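Local coordinates for MW1564 protein (Staphylococcus aureus, PDB 3NTV), which is a putative caffeoyl-CoA O-methyltransferase, a Rossmann-fold enzyme that probably transfers a methyl group to a hydroxyl of its substrate, at residues D203-L208 with T216-I221. Residues are numbered along the deposited sequence; the frame is centred on the assembly and turned at random.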
loop_
_atom_site.group_PDB
_atom_site.type_symbol
_atom_site.label_atom_id
_atom_site.label_comp_id
_atom_site.label_asym_id
_atom_site.label_seq_id
_atom_site.Cartn_x
_atom_site.Cartn_y
_atom_site.Cartn_z
ATOM N N ASP A 203 13.557 14.878 8.841
ATOM C CA ASP A 203 13.731 14.643 10.279
ATOM C C ASP A 203 12.626 13.707 10.807
ATOM O O ASP A 203 12.914 12.795 11.574
ATOM C CB ASP A 203 13.721 15.967 11.065
ATOM C CG ASP A 203 14.978 16.797 10.867
ATOM O OD1 ASP A 203 15.941 16.286 10.231
ATOM O OD2 ASP A 203 15.006 17.951 11.345
ATOM N N TYR A 204 11.364 13.952 10.405
ATOM C CA TYR A 204 10.231 13.112 10.814
ATOM C C TYR A 204 10.459 11.666 10.391
ATOM O O TYR A 204 10.290 10.776 11.214
ATOM C CB TYR A 204 8.911 13.648 10.210
ATOM C CG TYR A 204 7.697 12.803 10.534
ATOM C CD1 TYR A 204 6.888 13.101 11.627
ATOM C CD2 TYR A 204 7.372 11.689 9.764
ATOM C CE1 TYR A 204 5.766 12.325 11.932
ATOM C CE2 TYR A 204 6.256 10.904 10.063
ATOM C CZ TYR A 204 5.444 11.240 11.137
ATOM O OH TYR A 204 4.315 10.512 11.440
ATOM N N ASN A 205 10.812 11.435 9.124
ATOM C CA ASN A 205 11.039 10.069 8.615
ATOM C C ASN A 205 12.110 9.306 9.399
ATOM O O ASN A 205 11.896 8.157 9.782
ATOM C CB ASN A 205 11.348 10.083 7.134
ATOM C CG ASN A 205 10.191 10.576 6.299
ATOM O OD1 ASN A 205 9.021 10.605 6.742
ATOM N ND2 ASN A 205 10.492 11.034 5.104
ATOM N N GLU A 206 13.258 9.960 9.649
ATOM C CA GLU A 206 14.361 9.351 10.401
ATOM C C GLU A 206 13.941 9.057 11.829
ATOM O O GLU A 206 14.290 8.016 12.359
ATOM C CB GLU A 206 15.585 10.285 10.411
ATOM C CG GLU A 206 16.252 10.468 9.061
ATOM C CD GLU A 206 17.105 9.325 8.534
ATOM O OE1 GLU A 206 17.407 9.341 7.320
ATOM O OE2 GLU A 206 17.482 8.427 9.323
ATOM N N TRP A 207 13.207 9.974 12.460
ATOM C CA TRP A 207 12.765 9.791 13.836
ATOM C C TRP A 207 11.747 8.623 13.896
ATOM O O TRP A 207 11.811 7.790 14.799
ATOM C CB TRP A 207 12.147 11.102 14.326
ATOM C CG TRP A 207 11.475 11.015 15.653
ATOM C CD1 TRP A 207 12.050 11.177 16.880
ATOM C CD2 TRP A 207 10.079 10.798 15.885
ATOM N NE1 TRP A 207 11.098 11.056 17.866
ATOM C CE2 TRP A 207 9.872 10.851 17.279
ATOM C CE3 TRP A 207 8.970 10.598 15.039
ATOM C CZ2 TRP A 207 8.608 10.677 17.854
ATOM C CZ3 TRP A 207 7.717 10.444 15.608
ATOM C CH2 TRP A 207 7.548 10.462 16.999
ATOM N N LEU A 208 10.846 8.554 12.906
ATOM C CA LEU A 208 9.821 7.507 12.853
ATOM C C LEU A 208 10.401 6.100 12.770
ATOM O O LEU A 208 9.984 5.231 13.538
ATOM C CB LEU A 208 8.866 7.770 11.693
ATOM C CG LEU A 208 7.744 6.739 11.451
ATOM C CD1 LEU A 208 6.820 6.663 12.650
ATOM C CD2 LEU A 208 6.972 7.122 10.209
ATOM N N THR A 216 7.384 0.159 10.451
ATOM C CA THR A 216 7.059 1.114 9.369
ATOM C C THR A 216 7.545 0.742 7.989
ATOM O O THR A 216 8.668 0.259 7.822
ATOM C CB THR A 216 7.584 2.534 9.753
ATOM O OG1 THR A 216 6.985 2.925 10.985
ATOM C CG2 THR A 216 7.321 3.608 8.684
ATOM N N ASN A 217 6.729 1.054 6.964
ATOM C CA ASN A 217 7.164 0.942 5.589
ATOM C C ASN A 217 6.781 2.211 4.849
ATOM O O ASN A 217 5.770 2.840 5.189
ATOM C CB ASN A 217 6.635 -0.301 4.880
ATOM C CG ASN A 217 5.190 -0.196 4.535
ATOM O OD1 ASN A 217 4.357 -0.111 5.429
ATOM N ND2 ASN A 217 4.875 -0.089 3.244
ATOM N N PHE A 218 7.568 2.574 3.840
ATOM C CA PHE A 218 7.356 3.765 3.021
ATOM C C PHE A 218 7.041 3.409 1.595
ATOM O O PHE A 218 7.599 2.448 1.044
ATOM C CB PHE A 218 8.584 4.699 3.058
ATOM C CG PHE A 218 8.920 5.238 4.420
ATOM C CD1 PHE A 218 8.523 6.518 4.796
ATOM C CD2 PHE A 218 9.644 4.477 5.329
ATOM C CE1 PHE A 218 8.891 7.043 6.034
ATOM C CE2 PHE A 218 9.965 4.985 6.588
ATOM C CZ PHE A 218 9.590 6.269 6.933
ATOM N N LEU A 219 6.214 4.241 0.957
ATOM C CA LEU A 219 5.796 4.041 -0.429
ATOM C C LEU A 219 5.986 5.303 -1.228
ATOM O O LEU A 219 5.598 6.378 -0.755
ATOM C CB LEU A 219 4.284 3.695 -0.482
ATOM C CG LEU A 219 3.807 2.428 0.226
ATOM C CD1 LEU A 219 2.302 2.295 0.099
ATOM C CD2 LEU A 219 4.465 1.185 -0.361
ATOM N N ASN A 220 6.521 5.196 -2.462
ATOM C CA ASN A 220 6.636 6.383 -3.319
ATOM C C ASN A 220 5.458 6.434 -4.281
ATOM O O ASN A 220 5.567 6.147 -5.487
ATOM C CB ASN A 220 7.991 6.496 -4.038
ATOM C CG ASN A 220 8.317 5.323 -4.912
ATOM O OD1 ASN A 220 7.961 4.182 -4.608
ATOM N ND2 ASN A 220 8.958 5.592 -6.038
ATOM N N ILE A 221 4.305 6.713 -3.708
ATOM C CA ILE A 221 3.056 6.915 -4.421
ATOM C C ILE A 221 2.642 8.319 -4.079
ATOM O O ILE A 221 2.787 8.731 -2.924
ATOM C CB ILE A 221 1.925 5.905 -4.064
ATOM C CG1 ILE A 221 1.599 5.826 -2.545
ATOM C CG2 ILE A 221 2.188 4.549 -4.697
ATOM C CD1 ILE A 221 0.121 5.403 -2.241
HETATM O O HOH W 1 8.818 2.785 12.903
#
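Asn205 meets the Phe218 ring at its edge: OD1 of Asn205 lies 3.6 Å from CE1 of Phe218 and near the ring plane, the amide and ring planes being 72° apart. This places the side-chain amide oxygen beside the ring's C-H rim, not over its face. One helical turn on, Leu208 does the apolar part. Its CG is anti to the backbone N (chi1 178°), which carries the isobutyl group out to the strand, where CD2 of Leu208 comes to 3.8 Å from CG2 of Thr216. The same methyl reaches the ring obliquely, with Leu208 CD2 4.3 Å from CZ of Phe218. At the polar end, one water links the two segments, its oxygen hydrogen-bonded to Leu208 O at 2.8 Å and to Thr216 OG1 at 2.7 Å.

The backbones stand well apart, the short axes 10.5 Å at closest and their N-to-C directions 146° apart, so side chains bridge the gap between these segments of helix 192-209 and strand 214-219, an outermost strand of the sheet within this chain. Residues further out fix the polar groups: Asn205 ND2 hydrogen-bonds to Val177 O and to Tyr28 OH of the second subunit, while Thr216 OG1 bonds to Ser228 OG on the adjacent strand 225-230. The second subunit also adds Leu29 against Phe218, and its His33 NE2 is hydrogen-bonded to Phe218 N.

The two bonds to ND2 probably hold the Asn205 amide's rotation, with OD1 at the edges of both the Phe218 and Tyr204 rings. Its C=O bond runs across the line to Phe218 CE1, not at it, so the electrostatics are at most mildly favourable. Direct contact thus rests on dispersion and this weak polar edge, and the bridging water supplies the hydrogen-bonded connection at the interface with the second subunit.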